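HmuY protein (PDB 6R2H) probably binds heme as a hemophore-like protein of the HmuY family, helping the bacterium to acquire heme. Local coordinates at residues A[12-23]-A[68-79]. Numbering follows the deposited sequence.
Sequences MPGYDSWIYIDL and KWDIAFHITDAR. With GOL (glycerol), chain C.
I19 and I21 of strand 17-21 pair with F73 and I71 of strand 71-74 as antiparallel hydrogen-bonded pairs, the axes of these two strands approaching to 4.7 Å at 158°. The register slips in a classic beta bulge, where D70 and I71 both face I21: I21 O accepts a hydrogen bond from D70 N at 2.8 Å and a weak one from I71 N. D70 then turns its carboxylate to L23, and D70 OD2 accepts a hydrogen bond from L23 N at 2.6 Å through its anti lone pair. Strands 17-21 and 71-74 are the central two of a four-stranded antiparallel sheet in the HmuY fold, flanked by strands 28-32 and 77-80. On the face bearing Y20 and A72, the Y20 edge points at the face of W69 in a T-shaped pair, Y20 CD2 lying 3.5 Å from W69 CD2. H74 CB sits over the six-membered ring of W18 in a CH-pi contact, while W18 NE1 is hydrogen-bonded to E33. With CG anti to the backbone N (chi1 163°), the H74 imidazole reaches the turn at 14-17. NE2 donates to Y15 O at 2.6 Å, from above the carbonyl plane, while ND1 donates to D77 OD2 in H74's own hairpin, fixing the ring's rotation.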
loop_
_atom_site.group_PDB
_atom_site.type_symbol
_atom_site.label_atom_id
_atom_site.label_comp_id
_atom_site.label_asym_id
_atom_site.label_seq_id
_atom_site.Cartn_x
_atom_site.Cartn_y
_atom_site.Cartn_z
ATOM N N MET A 12 6.968 -8.824 -3.628
ATOM C CA MET A 12 6.470 -7.645 -4.322
ATOM C C MET A 12 7.143 -7.481 -5.690
ATOM O O MET A 12 8.302 -7.845 -5.886
ATOM C CB MET A 12 6.678 -6.380 -3.480
ATOM C CG MET A 12 5.691 -6.261 -2.327
ATOM S SD MET A 12 3.952 -6.247 -2.835
ATOM C CE MET A 12 3.759 -4.544 -3.376
ATOM N N PRO A 13 6.417 -6.932 -6.689
ATOM C CA PRO A 13 7.041 -6.442 -7.922
ATOM C C PRO A 13 7.767 -5.110 -7.735
ATOM O O PRO A 13 7.867 -4.604 -6.623
ATOM C CB PRO A 13 5.833 -6.259 -8.861
ATOM C CG PRO A 13 4.665 -5.968 -7.935
ATOM C CD PRO A 13 4.951 -6.782 -6.688
ATOM N N GLY A 14 8.275 -4.550 -8.838
ATOM C CA GLY A 14 9.154 -3.392 -8.793
ATOM C C GLY A 14 8.377 -2.092 -8.614
ATOM O O GLY A 14 7.147 -2.103 -8.585
ATOM N N TYR A 15 9.118 -0.977 -8.546
ATOM C CA TYR A 15 8.586 0.357 -8.302
ATOM C C TYR A 15 7.501 0.779 -9.295
ATOM O O TYR A 15 6.800 1.770 -9.073
ATOM C CB TYR A 15 9.729 1.370 -8.245
ATOM C CG TYR A 15 10.337 1.435 -6.871
ATOM C CD1 TYR A 15 11.299 0.521 -6.479
ATOM C CD2 TYR A 15 9.908 2.379 -5.944
ATOM C CE1 TYR A 15 11.834 0.561 -5.199
ATOM C CE2 TYR A 15 10.440 2.431 -4.664
ATOM C CZ TYR A 15 11.406 1.514 -4.289
ATOM O OH TYR A 15 11.938 1.558 -3.030
ATOM N N ASP A 16 7.350 0.034 -10.388
ATOM C CA ASP A 16 6.407 0.501 -11.397
ATOM C C ASP A 16 5.085 -0.259 -11.297
ATOM O O ASP A 16 4.193 -0.040 -12.113
ATOM C CB ASP A 16 7.015 0.546 -12.806
ATOM C CG ASP A 16 7.397 -0.818 -13.340
ATOM O OD1 ASP A 16 7.695 -1.712 -12.516
ATOM O OD2 ASP A 16 7.399 -0.971 -14.574
ATOM N N SER A 17 4.945 -1.116 -10.277
ATOM C CA SER A 17 3.808 -2.024 -10.244
ATOM C C SER A 17 3.124 -2.052 -8.882
ATOM O O SER A 17 3.689 -1.666 -7.863
ATOM C CB SER A 17 4.189 -3.403 -10.683
ATOM O OG SER A 17 5.021 -3.363 -11.828
ATOM N N TRP A 18 1.878 -2.527 -8.928
ATOM C CA TRP A 18 0.964 -2.656 -7.812
ATOM C C TRP A 18 0.545 -4.119 -7.690
ATOM O O TRP A 18 0.529 -4.855 -8.671
ATOM C CB TRP A 18 -0.279 -1.800 -8.074
ATOM C CG TRP A 18 -0.123 -0.326 -7.870
ATOM C CD1 TRP A 18 0.281 0.599 -8.790
ATOM C CD2 TRP A 18 -0.394 0.406 -6.657
ATOM N NE1 TRP A 18 0.282 1.857 -8.236
ATOM C CE2 TRP A 18 -0.126 1.769 -6.930
ATOM C CE3 TRP A 18 -0.815 0.043 -5.368
ATOM C CZ2 TRP A 18 -0.277 2.761 -5.964
ATOM C CZ3 TRP A 18 -0.971 1.028 -4.417
ATOM C CH2 TRP A 18 -0.700 2.369 -4.711
ATOM N N ILE A 19 0.157 -4.526 -6.480
ATOM C CA ILE A 19 -0.698 -5.693 -6.329
ATOM C C ILE A 19 -2.060 -5.232 -5.808
ATOM O O ILE A 19 -2.136 -4.311 -4.998
ATOM C CB ILE A 19 -0.052 -6.764 -5.434
ATOM C CG1 ILE A 19 0.122 -6.298 -3.985
ATOM C CG2 ILE A 19 1.253 -7.258 -6.035
ATOM C CD1 ILE A 19 0.473 -7.405 -3.021
ATOM N N TYR A 20 -3.125 -5.878 -6.291
ATOM C CA TYR A 20 -4.498 -5.571 -5.918
ATOM C C TYR A 20 -5.114 -6.804 -5.263
ATOM O O TYR A 20 -5.201 -7.858 -5.894
ATOM C CB TYR A 20 -5.299 -5.115 -7.142
ATOM C CG TYR A 20 -4.849 -3.802 -7.734
ATOM C CD1 TYR A 20 -3.825 -3.757 -8.670
ATOM C CD2 TYR A 20 -5.441 -2.601 -7.363
ATOM C CE1 TYR A 20 -3.405 -2.554 -9.223
ATOM C CE2 TYR A 20 -5.038 -1.390 -7.910
ATOM C CZ TYR A 20 -4.012 -1.367 -8.845
ATOM O OH TYR A 20 -3.589 -0.189 -9.390
ATOM N N ILE A 21 -5.533 -6.666 -3.994
ATOM C CA ILE A 21 -5.989 -7.826 -3.239
ATOM C C ILE A 21 -7.493 -7.778 -3.012
ATOM O O ILE A 21 -8.009 -6.808 -2.471
ATOM C CB ILE A 21 -5.229 -7.974 -1.915
ATOM C CG1 ILE A 21 -3.722 -7.939 -2.171
ATOM C CG2 ILE A 21 -5.659 -9.251 -1.203
ATOM C CD1 ILE A 21 -2.881 -7.676 -0.957
ATOM N N ASP A 22 -8.168 -8.856 -3.416
ATOM C CA ASP A 22 -9.556 -9.096 -3.053
ATOM C C ASP A 22 -9.568 -9.830 -1.718
ATOM O O ASP A 22 -9.206 -11.002 -1.652
ATOM C CB ASP A 22 -10.263 -9.941 -4.113
ATOM C CG ASP A 22 -11.721 -10.210 -3.805
ATOM O OD1 ASP A 22 -12.155 -9.952 -2.663
ATOM O OD2 ASP A 22 -12.429 -10.643 -4.739
ATOM N N LEU A 23 -9.991 -9.146 -0.653
ATOM C CA LEU A 23 -9.834 -9.717 0.678
ATOM C C LEU A 23 -10.798 -10.889 0.871
ATOM O O LEU A 23 -10.495 -11.826 1.606
ATOM C CB LEU A 23 -9.993 -8.627 1.743
ATOM C CG LEU A 23 -8.747 -7.760 1.973
ATOM C CD1 LEU A 23 -9.007 -6.699 3.019
ATOM C CD2 LEU A 23 -7.513 -8.580 2.359
ATOM N N LYS A 68 -12.093 -6.660 -9.028
ATOM C CA LYS A 68 -12.431 -6.912 -7.640
ATOM C C LYS A 68 -11.171 -6.786 -6.788
ATOM O O LYS A 68 -10.282 -7.638 -6.853
ATOM C CB LYS A 68 -13.137 -8.268 -7.502
ATOM C CG LYS A 68 -14.615 -8.224 -7.874
ATOM C CD LYS A 68 -15.273 -9.577 -8.007
ATOM C CE LYS A 68 -16.532 -9.525 -8.852
ATOM N NZ LYS A 68 -16.885 -10.855 -9.405
ATOM N N TRP A 69 -11.123 -5.725 -5.974
ATOM C CA TRP A 69 -10.042 -5.545 -5.022
ATOM C C TRP A 69 -10.527 -4.663 -3.881
ATOM O O TRP A 69 -11.462 -3.893 -4.055
ATOM C CB TRP A 69 -8.787 -4.970 -5.708
ATOM C CG TRP A 69 -8.959 -3.575 -6.241
ATOM C CD1 TRP A 69 -9.574 -3.195 -7.403
ATOM C CD2 TRP A 69 -8.519 -2.355 -5.614
ATOM N NE1 TRP A 69 -9.535 -1.834 -7.549
ATOM C CE2 TRP A 69 -8.892 -1.291 -6.466
ATOM C CE3 TRP A 69 -7.841 -2.059 -4.423
ATOM C CZ2 TRP A 69 -8.610 0.040 -6.155
ATOM C CZ3 TRP A 69 -7.552 -0.744 -4.123
ATOM C CH2 TRP A 69 -7.939 0.293 -4.978
ATOM N N ASP A 70 -9.848 -4.768 -2.728
ATOM C CA ASP A 70 -10.190 -4.018 -1.531
ATOM C C ASP A 70 -9.031 -3.103 -1.146
ATOM O O ASP A 70 -9.255 -1.923 -0.858
ATOM C CB ASP A 70 -10.587 -4.970 -0.403
ATOM C CG ASP A 70 -11.777 -5.821 -0.783
ATOM O OD1 ASP A 70 -12.828 -5.223 -1.110
ATOM O OD2 ASP A 70 -11.620 -7.074 -0.789
ATOM N N ILE A 71 -7.814 -3.678 -1.127
ATOM C CA ILE A 71 -6.597 -2.951 -0.796
ATOM C C ILE A 71 -5.518 -3.283 -1.826
ATOM O O ILE A 71 -5.574 -4.323 -2.492
ATOM C CB ILE A 71 -6.111 -3.214 0.649
ATOM C CG1 ILE A 71 -5.650 -4.662 0.854
ATOM C CG2 ILE A 71 -7.159 -2.791 1.656
ATOM C CD1 ILE A 71 -5.083 -4.978 2.225
ATOM N N ALA A 72 -4.522 -2.388 -1.913
ATOM C CA ALA A 72 -3.472 -2.475 -2.915
ATOM C C ALA A 72 -2.153 -1.977 -2.334
ATOM O O ALA A 72 -2.139 -1.104 -1.466
ATOM C CB ALA A 72 -3.876 -1.733 -4.171
ATOM N N PHE A 73 -1.057 -2.554 -2.836
ATOM C CA PHE A 73 0.282 -2.247 -2.365
ATOM C C PHE A 73 1.205 -1.946 -3.540
ATOM O O PHE A 73 1.162 -2.615 -4.572
ATOM C CB PHE A 73 0.825 -3.354 -1.456
ATOM C CG PHE A 73 0.049 -3.525 -0.174
ATOM C CD1 PHE A 73 0.357 -2.760 0.944
ATOM C CD2 PHE A 73 -1.008 -4.425 -0.092
ATOM C CE1 PHE A 73 -0.355 -2.909 2.129
ATOM C CE2 PHE A 73 -1.717 -4.574 1.094
ATOM C CZ PHE A 73 -1.400 -3.808 2.196
ATOM N N HIS A 74 2.006 -0.896 -3.351
ATOM C CA HIS A 74 3.110 -0.523 -4.218
ATOM C C HIS A 74 4.355 -0.359 -3.348
ATOM O O HIS A 74 4.485 0.637 -2.636
ATOM C CB HIS A 74 2.781 0.780 -4.977
ATOM C CG HIS A 74 3.990 1.444 -5.555
ATOM N ND1 HIS A 74 4.662 2.468 -4.909
ATOM C CD2 HIS A 74 4.659 1.234 -6.710
ATOM C CE1 HIS A 74 5.681 2.866 -5.648
ATOM N NE2 HIS A 74 5.700 2.126 -6.758
ATOM N N ILE A 75 5.265 -1.335 -3.422
ATOM C CA ILE A 75 6.386 -1.412 -2.497
ATOM C C ILE A 75 5.802 -1.454 -1.081
ATOM O O ILE A 75 5.297 -2.504 -0.678
ATOM C CB ILE A 75 7.429 -0.300 -2.748
ATOM C CG1 ILE A 75 7.840 -0.224 -4.225
ATOM C CG2 ILE A 75 8.641 -0.462 -1.835
ATOM C CD1 ILE A 75 8.412 -1.501 -4.780
ATOM N N THR A 76 5.794 -0.325 -0.363
ATOM C CA THR A 76 5.220 -0.298 0.980
ATOM C C THR A 76 4.052 0.681 1.052
ATOM O O THR A 76 3.381 0.750 2.081
ATOM C CB THR A 76 6.257 -0.076 2.096
ATOM O OG1 THR A 76 6.906 1.182 1.916
ATOM C CG2 THR A 76 7.312 -1.156 2.161
ATOM N N ASP A 77 3.803 1.415 -0.035
ATOM C CA ASP A 77 2.645 2.293 -0.112
ATOM C C ASP A 77 1.360 1.468 -0.182
ATOM O O ASP A 77 1.332 0.408 -0.799
ATOM C CB ASP A 77 2.705 3.204 -1.340
ATOM C CG ASP A 77 4.057 3.852 -1.563
ATOM O OD1 ASP A 77 4.488 4.606 -0.684
ATOM O OD2 ASP A 77 4.666 3.582 -2.608
ATOM N N ALA A 78 0.288 2.009 0.409
ATOM C CA ALA A 78 -0.995 1.331 0.520
ATOM C C ALA A 78 -2.130 2.223 0.018
ATOM O O ALA A 78 -2.163 3.428 0.274
ATOM C CB ALA A 78 -1.241 0.931 1.952
ATOM N N ARG A 79 -3.081 1.593 -0.678
ATOM C CA ARG A 79 -4.273 2.251 -1.181
ATOM C C ARG A 79 -5.459 1.331 -0.921
ATOM O O ARG A 79 -5.301 0.112 -0.898
ATOM C CB ARG A 79 -4.127 2.468 -2.688
ATOM C CG ARG A 79 -5.223 3.303 -3.326
ATOM C CD ARG A 79 -5.044 3.210 -4.821
ATOM N NE ARG A 79 -5.925 4.062 -5.609
ATOM C CZ ARG A 79 -5.988 4.011 -6.939
ATOM N NH1 ARG A 79 -5.223 3.158 -7.607
ATOM N NH2 ARG A 79 -6.819 4.804 -7.599
HETATM C C1 GOL C . -15.394 -6.826 -1.922
HETATM O O1 GOL C . -15.014 -6.821 -0.547
HETATM C C2 GOL C . -14.680 -7.907 -2.711
HETATM O O2 GOL C . -13.502 -7.399 -3.345
HETATM C C3 GOL C . -15.572 -8.613 -3.713
HETATM O O3 GOL C . -16.204 -7.707 -4.615
HETATM O O HOH W 1 5.495 -2.773 -6.011
#